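Local coordinates for protein O-ureido-L-serine synthase (Streptomyces lavendulae, PDB 3X44) that catalyses, with pyridoxal 5'-phosphate, the addition of hydroxyurea to O-acetyl-L-serine, giving O-ureido-L-serine on the way to the antibiotic D-cycloserine, at residues 28-33 with 283-288; 58-63 with 85-90; 195-200 with 236-241; 245-250 with 266-271. The protein carries 1 engineered substitution. All coordinates share one frame; numbering follows the deposited sequence.

Interaction 1: 28-33 with 283-288; sequences SVYVKV and GTVLLA
Tyr30 carries CG beside its backbone N and anti to the carbonyl carbon (chi1 -73°), and Val285 carries CG1 anti to its N (chi1 -178°). These two torsions bring the tyrosine ring and the valine methyl together. Val285 CG1 lies at the ring's edge, near its plane, 3.8 Å from Tyr30 CD1. One residue pair along, Leu287 touches the root of the same tyrosine: its CD1 is 3.9 Å from Tyr30 CB and 3.6 Å from Tyr30 O. On the other side of the sheet, Val29 faces Leu286 and Val31 faces Ala288. Val31 CG1 and Ala288 CB are 4.2 Å apart.

The backbones run parallel in register, from Ser28 beside Val285 to Val31 beside Ala288. Five N-H...O bonds join them. The shortest, Tyr30 N to Leu286 O at 2.8 Å, is nearly straight (173°). Ala288 O receives Lys32 N at 2.9 Å and also lies 3.1 Å from Val31 CA, a CA-H...O contact.

The Tyr30 ring meets Phe164 edge-to-face and packs on Leu3 of a second subunit. Lys32 NZ forms a salt bridge with Glu159 and a hydrogen bond with Thr14. The contact pairs an early strand, 28-33, with the late strand 285-290 inside one mixed sheet, between helices 147-164 and 264-278. This sheet belongs to the larger alpha/beta domain of the type II pyridoxal-phosphate enzyme fold.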
loop_
_atom_site.group_PDB
_atom_site.type_symbol
_atom_site.label_atom_id
_atom_site.label_comp_id
_atom_site.label_asym_id
_atom_site.label_seq_id
_atom_site.Cartn_x
_atom_site.Cartn_y
_atom_site.Cartn_z
ATOM N N SER A 28 -14.020 -21.253 3.257
ATOM C CA SER A 28 -13.043 -20.214 3.557
ATOM C C SER A 28 -13.806 -19.032 4.130
ATOM O O SER A 28 -14.783 -18.567 3.541
ATOM C CB SER A 28 -12.308 -19.767 2.288
ATOM O OG SER A 28 -11.400 -20.753 1.833
ATOM N N VAL A 29 -13.371 -18.556 5.289
ATOM C CA VAL A 29 -14.015 -17.418 5.919
ATOM C C VAL A 29 -12.990 -16.312 6.069
ATOM O O VAL A 29 -11.932 -16.514 6.659
ATOM C CB VAL A 29 -14.576 -17.777 7.315
ATOM C CG1 VAL A 29 -15.227 -16.550 7.948
ATOM C CG2 VAL A 29 -15.596 -18.904 7.194
ATOM N N TYR A 30 -13.309 -15.150 5.516
ATOM C CA TYR A 30 -12.423 -13.999 5.587
ATOM C C TYR A 30 -13.093 -12.958 6.469
ATOM O O TYR A 30 -14.311 -12.963 6.609
ATOM C CB TYR A 30 -12.185 -13.433 4.188
ATOM C CG TYR A 30 -11.287 -14.285 3.311
ATOM C CD1 TYR A 30 -11.823 -15.268 2.480
ATOM C CD2 TYR A 30 -9.904 -14.081 3.289
ATOM C CE1 TYR A 30 -11.005 -16.025 1.643
ATOM C CE2 TYR A 30 -9.079 -14.840 2.449
ATOM C CZ TYR A 30 -9.638 -15.805 1.631
ATOM O OH TYR A 30 -8.835 -16.536 0.790
ATOM N N VAL A 31 -12.302 -12.078 7.071
ATOM C CA VAL A 31 -12.844 -11.045 7.945
ATOM C C VAL A 31 -12.215 -9.671 7.690
ATOM O O VAL A 31 -11.006 -9.566 7.472
ATOM C CB VAL A 31 -12.644 -11.425 9.450
ATOM C CG1 VAL A 31 -13.503 -12.626 9.798
ATOM C CG2 VAL A 31 -11.176 -11.737 9.740
ATOM N N LYS A 32 -13.049 -8.627 7.683
ATOM C CA LYS A 32 -12.573 -7.254 7.491
ATOM C C LYS A 32 -12.329 -6.691 8.882
ATOM O O LYS A 32 -13.258 -6.559 9.689
ATOM C CB LYS A 32 -13.617 -6.403 6.750
ATOM C CG LYS A 32 -13.050 -5.124 6.110
ATOM C CD LYS A 32 -13.736 -4.780 4.779
ATOM C CE LYS A 32 -13.212 -3.471 4.175
ATOM N NZ LYS A 32 -11.721 -3.453 3.952
ATOM N N VAL A 33 -11.070 -6.376 9.159
ATOM C CA VAL A 33 -10.649 -5.871 10.457
ATOM C C VAL A 33 -10.616 -4.350 10.548
ATOM O O VAL A 33 -9.576 -3.723 10.348
ATOM C CB VAL A 33 -9.255 -6.431 10.804
ATOM C CG1 VAL A 33 -8.997 -6.316 12.303
ATOM C CG2 VAL A 33 -9.173 -7.874 10.355
ATOM N N GLY A 283 -16.034 -25.232 -1.145
ATOM C CA GLY A 283 -15.512 -24.111 -1.910
ATOM C C GLY A 283 -16.135 -22.768 -1.556
ATOM O O GLY A 283 -15.616 -21.718 -1.931
ATOM N N THR A 284 -17.246 -22.806 -0.828
ATOM C CA THR A 284 -17.957 -21.593 -0.426
ATOM C C THR A 284 -17.047 -20.609 0.310
ATOM O O THR A 284 -16.371 -20.978 1.273
ATOM C CB THR A 284 -19.157 -21.944 0.481
ATOM O OG1 THR A 284 -20.122 -22.689 -0.273
ATOM C CG2 THR A 284 -19.814 -20.682 1.031
ATOM N N VAL A 285 -17.030 -19.363 -0.159
ATOM C CA VAL A 285 -16.218 -18.311 0.452
ATOM C C VAL A 285 -17.114 -17.243 1.086
ATOM O O VAL A 285 -18.038 -16.734 0.446
ATOM C CB VAL A 285 -15.299 -17.628 -0.582
ATOM C CG1 VAL A 285 -14.444 -16.578 0.114
ATOM C CG2 VAL A 285 -14.412 -18.664 -1.265
ATOM N N LEU A 286 -16.832 -16.908 2.342
ATOM C CA LEU A 286 -17.619 -15.917 3.062
ATOM C C LEU A 286 -16.766 -14.807 3.648
ATOM O O LEU A 286 -15.626 -15.038 4.039
ATOM C CB LEU A 286 -18.390 -16.592 4.196
ATOM C CG LEU A 286 -19.261 -17.788 3.813
ATOM C CD1 LEU A 286 -18.478 -19.094 3.999
ATOM C CD2 LEU A 286 -20.509 -17.780 4.682
ATOM N N LEU A 287 -17.336 -13.604 3.710
ATOM C CA LEU A 287 -16.659 -12.440 4.270
ATOM C C LEU A 287 -17.497 -11.855 5.405
ATOM O O LEU A 287 -18.684 -11.562 5.222
ATOM C CB LEU A 287 -16.455 -11.370 3.202
ATOM C CG LEU A 287 -15.876 -10.048 3.714
ATOM C CD1 LEU A 287 -14.422 -10.276 4.152
ATOM C CD2 LEU A 287 -15.949 -8.984 2.622
ATOM N N ALA A 288 -16.869 -11.675 6.567
ATOM C CA ALA A 288 -17.538 -11.127 7.741
ATOM C C ALA A 288 -16.883 -9.832 8.221
ATOM O O ALA A 288 -15.653 -9.723 8.266
ATOM C CB ALA A 288 -17.526 -12.155 8.876
#

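Interaction 2: 58-63 with 85-90; sequences GLLKPG and RGYRFV
Tyr87 lays its ring over Leu60. The leucine CD1 sits above one face, offset toward the rim, 4.1 Å from Tyr87 CZ. On the opposite face, also toward the rim, lies the carbonyl oxygen of Arg85. The edge is used as well: Lys61 O lies in the ring plane, 3.2 Å from Tyr87 CE1. The ring is thus contacted on both faces and along one edge. Its CG stands anti to the carbonyl carbon (chi1 -66°), which sends the ring across to the loop. The hydroxyl ends 3.8 Å from Leu60 CB and hydrogen-bonds to Glu55 of helix 43-56. Arg85 forms a salt bridge with the same glutamate, so Glu55 ties both residues to that helix.

The backbones meet at two glycines. Gly63 N donates to Gly86 O at 3.0 Å, with an angle of 160° at the hydrogen. Gly63 O is approached by Arg88, whose chain is bent at chi2. Its NH1 lies 3.1 Å from Gly63 O, a weak bond with a poor angle of 126°. Gly63 and Gly86 both have positive phi.

Leu60 is buried, while Lys61, Pro62 and Arg88 lie at the surface. The contact joins the loop before strand 65-70 to the turn between helix 73-85 and strand 88-94. It lies at one end of the beta-alpha-beta crossover 65-70, 73-85, 88-94, the repeating element of parallel alpha/beta sheets.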
loop_
_atom_site.group_PDB
_atom_site.type_symbol
_atom_site.label_atom_id
_atom_site.label_comp_id
_atom_site.label_asym_id
_atom_site.label_seq_id
_atom_site.Cartn_x
_atom_site.Cartn_y
_atom_site.Cartn_z
ATOM N N GLY A 58 -20.755 23.984 3.899
ATOM C CA GLY A 58 -20.680 25.199 4.691
ATOM C C GLY A 58 -21.444 25.143 6.000
ATOM O O GLY A 58 -21.797 26.185 6.557
ATOM N N LEU A 59 -21.692 23.930 6.494
ATOM C CA LEU A 59 -22.418 23.727 7.746
ATOM C C LEU A 59 -21.491 23.637 8.955
ATOM O O LEU A 59 -21.952 23.644 10.097
ATOM C CB LEU A 59 -23.253 22.448 7.675
ATOM C CG LEU A 59 -24.402 22.396 6.666
ATOM C CD1 LEU A 59 -24.948 20.979 6.596
ATOM C CD2 LEU A 59 -25.498 23.375 7.079
ATOM N N LEU A 60 -20.189 23.540 8.706
ATOM C CA LEU A 60 -19.220 23.437 9.792
ATOM C C LEU A 60 -18.084 24.428 9.635
ATOM O O LEU A 60 -17.526 24.583 8.553
ATOM C CB LEU A 60 -18.639 22.020 9.862
ATOM C CG LEU A 60 -19.345 20.986 10.747
ATOM C CD1 LEU A 60 -18.520 19.699 10.758
ATOM C CD2 LEU A 60 -19.516 21.515 12.162
ATOM N N LYS A 61 -17.743 25.096 10.727
ATOM C CA LYS A 61 -16.665 26.073 10.724
ATOM C C LYS A 61 -15.807 25.803 11.952
ATOM O O LYS A 61 -16.285 25.247 12.936
ATOM C CB LYS A 61 -17.248 27.498 10.755
ATOM C CG LYS A 61 -16.613 28.448 11.765
ATOM C CD LYS A 61 -17.358 29.776 11.822
ATOM C CE LYS A 61 -18.190 29.904 13.100
ATOM N NZ LYS A 61 -19.603 29.461 12.900
ATOM N N PRO A 62 -14.520 26.175 11.902
ATOM C CA PRO A 62 -13.633 25.946 13.050
ATOM C C PRO A 62 -14.227 26.447 14.366
ATOM O O PRO A 62 -14.747 27.564 14.442
ATOM C CB PRO A 62 -12.341 26.683 12.679
ATOM C CG PRO A 62 -12.648 27.466 11.440
ATOM C CD PRO A 62 -13.818 26.810 10.777
ATOM N N GLY A 63 -14.144 25.612 15.397
ATOM C CA GLY A 63 -14.680 25.980 16.694
ATOM C C GLY A 63 -16.131 25.564 16.865
ATOM O O GLY A 63 -16.683 25.658 17.964
ATOM N N ARG A 85 -9.449 18.055 13.580
ATOM C CA ARG A 85 -9.845 19.145 12.706
ATOM C C ARG A 85 -10.207 20.482 13.353
ATOM O O ARG A 85 -10.525 21.444 12.647
ATOM C CB ARG A 85 -10.983 18.663 11.803
ATOM C CG ARG A 85 -10.512 17.672 10.755
ATOM C CD ARG A 85 -11.634 17.238 9.820
ATOM N NE ARG A 85 -11.790 18.143 8.680
ATOM C CZ ARG A 85 -10.977 18.184 7.629
ATOM N NH1 ARG A 85 -9.931 17.368 7.553
ATOM N NH2 ARG A 85 -11.212 19.043 6.648
ATOM N N GLY A 86 -10.146 20.549 14.679
ATOM C CA GLY A 86 -10.453 21.790 15.371
ATOM C C GLY A 86 -11.922 22.028 15.675
ATOM O O GLY A 86 -12.411 23.150 15.543
ATOM N N TYR A 87 -12.628 20.979 16.084
ATOM C CA TYR A 87 -14.039 21.095 16.424
ATOM C C TYR A 87 -14.280 20.687 17.875
ATOM O O TYR A 87 -13.388 20.157 18.548
ATOM C CB TYR A 87 -14.892 20.202 15.514
ATOM C CG TYR A 87 -14.900 20.627 14.065
ATOM C CD1 TYR A 87 -15.390 21.877 13.690
ATOM C CD2 TYR A 87 -14.392 19.787 13.072
ATOM C CE1 TYR A 87 -15.375 22.282 12.355
ATOM C CE2 TYR A 87 -14.374 20.186 11.740
ATOM C CZ TYR A 87 -14.864 21.434 11.390
ATOM O OH TYR A 87 -14.842 21.839 10.074
ATOM N N ARG A 88 -15.488 20.964 18.353
ATOM C CA ARG A 88 -15.897 20.597 19.700
ATOM C C ARG A 88 -16.917 19.488 19.474
ATOM O O ARG A 88 -17.682 19.542 18.510
ATOM C CB ARG A 88 -16.548 21.789 20.413
ATOM C CG ARG A 88 -15.551 22.789 20.993
ATOM C CD ARG A 88 -16.046 24.231 20.852
ATOM N NE ARG A 88 -15.167 25.189 21.523
ATOM C CZ ARG A 88 -15.305 26.512 21.458
ATOM N NH1 ARG A 88 -16.291 27.049 20.751
ATOM N NH2 ARG A 88 -14.461 27.301 22.109
ATOM N N PHE A 89 -16.922 18.482 20.341
ATOM C CA PHE A 89 -17.852 17.370 20.202
ATOM C C PHE A 89 -18.551 17.015 21.517
ATOM O O PHE A 89 -17.940 17.034 22.589
ATOM C CB PHE A 89 -17.123 16.129 19.657
ATOM C CG PHE A 89 -18.013 14.923 19.522
ATOM C CD1 PHE A 89 -19.101 14.942 18.652
ATOM C CD2 PHE A 89 -17.801 13.792 20.305
ATOM C CE1 PHE A 89 -19.974 13.861 18.565
ATOM C CE2 PHE A 89 -18.665 12.701 20.231
ATOM C CZ PHE A 89 -19.757 12.735 19.359
ATOM N N VAL A 90 -19.836 16.689 21.418
ATOM C CA VAL A 90 -20.646 16.319 22.574
ATOM C C VAL A 90 -21.358 15.014 22.258
ATOM O O VAL A 90 -22.180 14.963 21.344
ATOM C CB VAL A 90 -21.744 17.367 22.870
ATOM C CG1 VAL A 90 -22.478 16.992 24.154
ATOM C CG2 VAL A 90 -21.145 18.749 22.970
#

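Interaction 3: 195-200 with 236-241; sequences EVRVVA and IDDLVT
The Arg197 guanidinium has Asp237 CB over one face and the Asp238 carboxylate at its edge, the two planes 36° apart. This salt bridge flanks two parallel strands of a Rossmann-like alpha/beta sheet, 197-203 and the outermost strand 238-242. The arginine grips the carboxylate side-on. NE points straight at Asp238 OD2, 2.6 Å away, in the guanidinium plane and on the syn side of the oxygen. NH2 reaches Asp238 OD1 at 3.1 Å from above the carboxylate plane. The bend at chi3 (83°) turns the guanidinium back onto the aspartate.

Asp237 works differently. Its OD1 uses the anti lone pair to take Val198 N at 2.8 Å, almost linearly. The side chain thus takes an amide at the start of the strand pairing, much as a strand carbonyl would. Val198 O accepts both Asp237 N and Asp238 N, so two successive amides share one oxygen. Farther along, Ala200 N donates to Asp238 O and Ala200 O accepts Val240 N.

Val199 lies on the side of Asp238, its CG2 3.6 Å from Asp238 OD2. Helix 264-278 covers Val199 and Val240. Helix 180-192 covers Val198, Ala200 and Ile236 on the other side, where the Ala200 side chain is about 9 Å from the bound adduct of O-ureido-L-serine and pyridoxal 5'-phosphate. There the end of the isoleucine reaches the alanine, with Ile236 CD1 4.0 Å from Ala200 CB.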
loop_
_atom_site.group_PDB
_atom_site.type_symbol
_atom_site.label_atom_id
_atom_site.label_comp_id
_atom_site.label_asym_id
_atom_site.label_seq_id
_atom_site.Cartn_x
_atom_site.Cartn_y
_atom_site.Cartn_z
ATOM N N GLU A 195 -24.433 -11.846 -7.506
ATOM C CA GLU A 195 -24.481 -13.248 -7.102
ATOM C C GLU A 195 -24.193 -13.418 -5.614
ATOM O O GLU A 195 -24.658 -14.376 -4.992
ATOM C CB GLU A 195 -23.474 -14.068 -7.907
ATOM C CG GLU A 195 -24.083 -14.808 -9.081
ATOM C CD GLU A 195 -24.064 -13.986 -10.351
ATOM O OE1 GLU A 195 -23.918 -12.747 -10.257
ATOM O OE2 GLU A 195 -24.195 -14.576 -11.446
ATOM N N VAL A 196 -23.419 -12.491 -5.052
ATOM C CA VAL A 196 -23.069 -12.530 -3.635
ATOM C C VAL A 196 -24.313 -12.375 -2.761
ATOM O O VAL A 196 -25.123 -11.469 -2.977
ATOM C CB VAL A 196 -22.079 -11.402 -3.270
ATOM C CG1 VAL A 196 -21.749 -11.457 -1.785
ATOM C CG2 VAL A 196 -20.807 -11.529 -4.099
ATOM N N ARG A 197 -24.459 -13.259 -1.774
ATOM C CA ARG A 197 -25.598 -13.207 -0.864
ATOM C C ARG A 197 -25.293 -12.238 0.266
ATOM O O ARG A 197 -24.310 -12.402 0.990
ATOM C CB ARG A 197 -25.899 -14.598 -0.284
ATOM C CG ARG A 197 -26.654 -15.518 -1.245
ATOM C CD ARG A 197 -27.430 -16.609 -0.509
ATOM N NE ARG A 197 -28.729 -16.140 -0.038
ATOM C CZ ARG A 197 -29.834 -16.115 -0.779
ATOM N NH1 ARG A 197 -29.802 -16.536 -2.035
ATOM N NH2 ARG A 197 -30.973 -15.667 -0.262
ATOM N N VAL A 198 -26.139 -11.223 0.404
ATOM C CA VAL A 198 -25.973 -10.225 1.446
ATOM C C VAL A 198 -26.752 -10.667 2.678
ATOM O O VAL A 198 -27.983 -10.674 2.686
ATOM C CB VAL A 198 -26.465 -8.831 0.979
ATOM C CG1 VAL A 198 -26.456 -7.856 2.147
ATOM C CG2 VAL A 198 -25.563 -8.313 -0.143
ATOM N N VAL A 199 -26.013 -11.035 3.719
ATOM C CA VAL A 199 -26.597 -11.516 4.964
ATOM C C VAL A 199 -26.542 -10.480 6.078
ATOM O O VAL A 199 -25.461 -10.096 6.523
ATOM C CB VAL A 199 -25.854 -12.793 5.443
ATOM C CG1 VAL A 199 -26.481 -13.328 6.716
ATOM C CG2 VAL A 199 -25.883 -13.850 4.339
ATOM N N ALA A 200 -27.711 -10.043 6.538
ATOM C CA ALA A 200 -27.787 -9.057 7.619
ATOM C C ALA A 200 -28.389 -9.708 8.856
ATOM O O ALA A 200 -29.494 -10.242 8.811
ATOM C CB ALA A 200 -28.640 -7.854 7.194
ATOM N N ILE A 236 -30.766 -6.612 1.033
ATOM C CA ILE A 236 -30.708 -7.817 1.848
ATOM C C ILE A 236 -31.305 -9.075 1.204
ATOM O O ILE A 236 -32.441 -9.064 0.739
ATOM C CB ILE A 236 -31.418 -7.593 3.198
ATOM C CG1 ILE A 236 -30.825 -6.364 3.899
ATOM C CG2 ILE A 236 -31.296 -8.844 4.069
ATOM C CD1 ILE A 236 -31.570 -5.960 5.145
ATOM N N ASP A 237 -30.526 -10.154 1.191
ATOM C CA ASP A 237 -30.975 -11.435 0.650
ATOM C C ASP A 237 -31.331 -12.349 1.813
ATOM O O ASP A 237 -32.283 -13.120 1.740
ATOM C CB ASP A 237 -29.873 -12.097 -0.178
ATOM C CG ASP A 237 -29.439 -11.248 -1.344
ATOM O OD1 ASP A 237 -28.238 -10.909 -1.411
ATOM O OD2 ASP A 237 -30.301 -10.920 -2.191
ATOM N N ASP A 238 -30.559 -12.254 2.892
ATOM C CA ASP A 238 -30.798 -13.070 4.072
ATOM C C ASP A 238 -30.837 -12.234 5.342
ATOM O O ASP A 238 -29.839 -11.615 5.718
ATOM C CB ASP A 238 -29.706 -14.135 4.216
ATOM C CG ASP A 238 -29.695 -15.112 3.068
ATOM O OD1 ASP A 238 -30.748 -15.720 2.803
ATOM O OD2 ASP A 238 -28.634 -15.273 2.427
ATOM N N LEU A 239 -31.995 -12.225 5.998
ATOM C CA LEU A 239 -32.186 -11.501 7.254
ATOM C C LEU A 239 -32.276 -12.566 8.357
ATOM O O LEU A 239 -33.269 -13.290 8.455
ATOM C CB LEU A 239 -33.480 -10.675 7.197
ATOM C CG LEU A 239 -33.831 -9.828 8.427
ATOM C CD1 LEU A 239 -32.675 -8.902 8.771
ATOM C CD2 LEU A 239 -35.104 -9.021 8.151
ATOM N N VAL A 240 -31.227 -12.660 9.172
ATOM C CA VAL A 240 -31.148 -13.657 10.238
ATOM C C VAL A 240 -30.940 -13.054 11.624
ATOM O O VAL A 240 -30.833 -11.833 11.776
ATOM C CB VAL A 240 -29.980 -14.624 9.973
ATOM C CG1 VAL A 240 -30.180 -15.333 8.644
ATOM C CG2 VAL A 240 -28.664 -13.845 9.956
ATOM N N THR A 241 -30.889 -13.924 12.632
ATOM C CA THR A 241 -30.661 -13.500 14.006
ATOM C C THR A 241 -29.434 -14.202 14.568
ATOM O O THR A 241 -28.976 -15.210 14.028
ATOM C CB THR A 241 -31.844 -13.843 14.931
ATOM O OG1 THR A 241 -32.154 -15.238 14.813
ATOM C CG2 THR A 241 -33.059 -13.003 14.585
#

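Interaction 4: 245-250 with 266-271; sequences VTARDT and AGATVA
Thr246 begins the contact with its methyl, CG2, which lies 4.0 Å from Ala271 CB. Its hydroxyl is held by Asp243, close to the start of the helix. Ala247 comes next and gives the nearest CA pair, its CA 4.1 Å from Ala268 CA. Its CB presses on the Ala268 backbone, 3.6 Å from Ala268 CA, and also touches the Ala268 methyl. The Ala247 carbonyl meets Gly267 through a CA-H...O contact, with Ala247 O 3.4 Å from Gly267 CA. Gly267 has no side chain here, and its CA comes right up to that oxygen, which fits the short distance between the axes.

A turn later, Thr250 points into the second helix. CG2 stands anti to its backbone N and meets Val270 CG1 at 3.7 Å. OG1 stands beside the N (chi1 -54°) and folds back to Thr246 O, donating its proton over 2.7 Å. That carbonyl also accepts Thr250 N, from the opposite face of its plane. The buried hydroxyl is thus satisfied inside its own helix, while Ala271 CB packs against it, 3.4 Å from Thr250 OG1.

The axes pass 7.0 Å apart, crossing at 96°. Small residues pave the crossing, and the interface is made without cross-helix hydrogen bonds. Ser265, which binds pyridoxal 5'-phosphate, lies just before 266-271, so this close alanine-glycine helix crossing lies beside the cofactor site.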
loop_
_atom_site.group_PDB
_atom_site.type_symbol
_atom_site.label_atom_id
_atom_site.label_comp_id
_atom_site.label_asym_id
_atom_site.label_seq_id
_atom_site.Cartn_x
_atom_site.Cartn_y
_atom_site.Cartn_z
ATOM N N VAL A 245 -24.860 -14.243 23.467
ATOM C CA VAL A 245 -23.923 -15.168 24.096
ATOM C C VAL A 245 -23.061 -15.863 23.044
ATOM O O VAL A 245 -21.832 -15.916 23.171
ATOM C CB VAL A 245 -24.661 -16.235 24.939
ATOM C CG1 VAL A 245 -23.654 -17.096 25.695
ATOM C CG2 VAL A 245 -25.596 -15.556 25.918
ATOM N N THR A 246 -23.699 -16.395 22.008
ATOM C CA THR A 246 -22.958 -17.060 20.942
ATOM C C THR A 246 -21.942 -16.080 20.350
ATOM O O THR A 246 -20.807 -16.445 20.061
ATOM C CB THR A 246 -23.891 -17.517 19.812
ATOM O OG1 THR A 246 -24.825 -18.477 20.316
ATOM C CG2 THR A 246 -23.087 -18.138 18.690
ATOM N N ALA A 247 -22.367 -14.833 20.178
ATOM C CA ALA A 247 -21.509 -13.791 19.619
ATOM C C ALA A 247 -20.299 -13.566 20.515
ATOM O O ALA A 247 -19.162 -13.479 20.040
ATOM C CB ALA A 247 -22.301 -12.487 19.472
ATOM N N ARG A 248 -20.568 -13.458 21.814
ATOM C CA ARG A 248 -19.544 -13.240 22.828
ATOM C C ARG A 248 -18.530 -14.381 22.812
ATOM O O ARG A 248 -17.318 -14.156 22.869
ATOM C CB ARG A 248 -20.213 -13.149 24.207
ATOM C CG ARG A 248 -19.370 -12.501 25.286
ATOM C CD ARG A 248 -18.441 -13.507 25.955
ATOM N NE ARG A 248 -19.110 -14.754 26.317
ATOM C CZ ARG A 248 -19.684 -14.984 27.494
ATOM N NH1 ARG A 248 -19.675 -14.049 28.433
ATOM N NH2 ARG A 248 -20.255 -16.156 27.740
ATOM N N ASP A 249 -19.038 -15.604 22.730
ATOM C CA ASP A 249 -18.186 -16.788 22.708
ATOM C C ASP A 249 -17.366 -16.853 21.422
ATOM O O ASP A 249 -16.232 -17.329 21.421
ATOM C CB ASP A 249 -19.043 -18.051 22.827
ATOM C CG ASP A 249 -19.656 -18.214 24.203
ATOM O OD1 ASP A 249 -20.515 -19.106 24.356
ATOM O OD2 ASP A 249 -19.281 -17.458 25.129
ATOM N N THR A 250 -17.939 -16.368 20.326
ATOM C CA THR A 250 -17.238 -16.394 19.052
ATOM C C THR A 250 -16.110 -15.359 19.030
ATOM O O THR A 250 -15.063 -15.577 18.409
ATOM C CB THR A 250 -18.231 -16.173 17.898
ATOM O OG1 THR A 250 -19.285 -17.142 18.005
ATOM C CG2 THR A 250 -17.554 -16.341 16.564
ATOM N N ALA A 266 -18.589 -8.120 16.271
ATOM C CA ALA A 266 -17.633 -8.821 15.429
ATOM C C ALA A 266 -17.825 -10.324 15.616
ATOM O O ALA A 266 -17.869 -11.084 14.642
ATOM C CB ALA A 266 -16.211 -8.416 15.794
ATOM N N GLY A 267 -17.946 -10.751 16.866
ATOM C CA GLY A 267 -18.152 -12.162 17.124
ATOM C C GLY A 267 -19.475 -12.619 16.533
ATOM O O GLY A 267 -19.628 -13.776 16.133
ATOM N N ALA A 268 -20.435 -11.701 16.468
ATOM C CA ALA A 268 -21.753 -12.022 15.930
ATOM C C ALA A 268 -21.683 -12.371 14.450
ATOM O O ALA A 268 -22.150 -13.433 14.040
ATOM C CB ALA A 268 -22.716 -10.847 16.152
ATOM N N THR A 269 -21.095 -11.479 13.651
ATOM C CA THR A 269 -20.977 -11.694 12.210
ATOM C C THR A 269 -20.216 -12.981 11.892
ATOM O O THR A 269 -20.642 -13.769 11.051
ATOM C CB THR A 269 -20.277 -10.506 11.512
ATOM O OG1 THR A 269 -18.964 -10.334 12.058
ATOM C CG2 THR A 269 -21.072 -9.223 11.717
ATOM N N VAL A 270 -19.095 -13.196 12.571
ATOM C CA VAL A 270 -18.321 -14.407 12.350
ATOM C C VAL A 270 -19.160 -15.642 12.680
ATOM O O VAL A 270 -19.152 -16.623 11.930
ATOM C CB VAL A 270 -17.057 -14.419 13.215
ATOM C CG1 VAL A 270 -16.350 -15.778 13.100
ATOM C CG2 VAL A 270 -16.139 -13.290 12.780
ATOM N N ALA A 271 -19.870 -15.583 13.810
ATOM C CA ALA A 271 -20.727 -16.676 14.265
ATOM C C ALA A 271 -21.744 -17.017 13.183
ATOM O O ALA A 271 -21.931 -18.181 12.822
ATOM C CB ALA A 271 -21.450 -16.274 15.554
#

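Interactions 1 and 3 belong to the same mixed sheet, with strand 171-174 between their strand pairs; their centres are 14 Å apart. Interaction 4 packs against interaction 1 directly: Val270 CG2 is 4.0 Å from Val31 CG1, and Thr269 OG1 is 3.9 Å from Ala288 CB. It also follows interaction 3 in sequence, as strand 238-242 leads into helix 244-257. Among these four contacts, the side chains that come nearest the bound adduct are Ala268 of interaction 4, at about 8 Å, and Ala200 of interaction 3, at about 9 Å. Interaction 2 stands apart in the other sheet's region, its centre 37 to 38 Å from the others and away from the annotated sites.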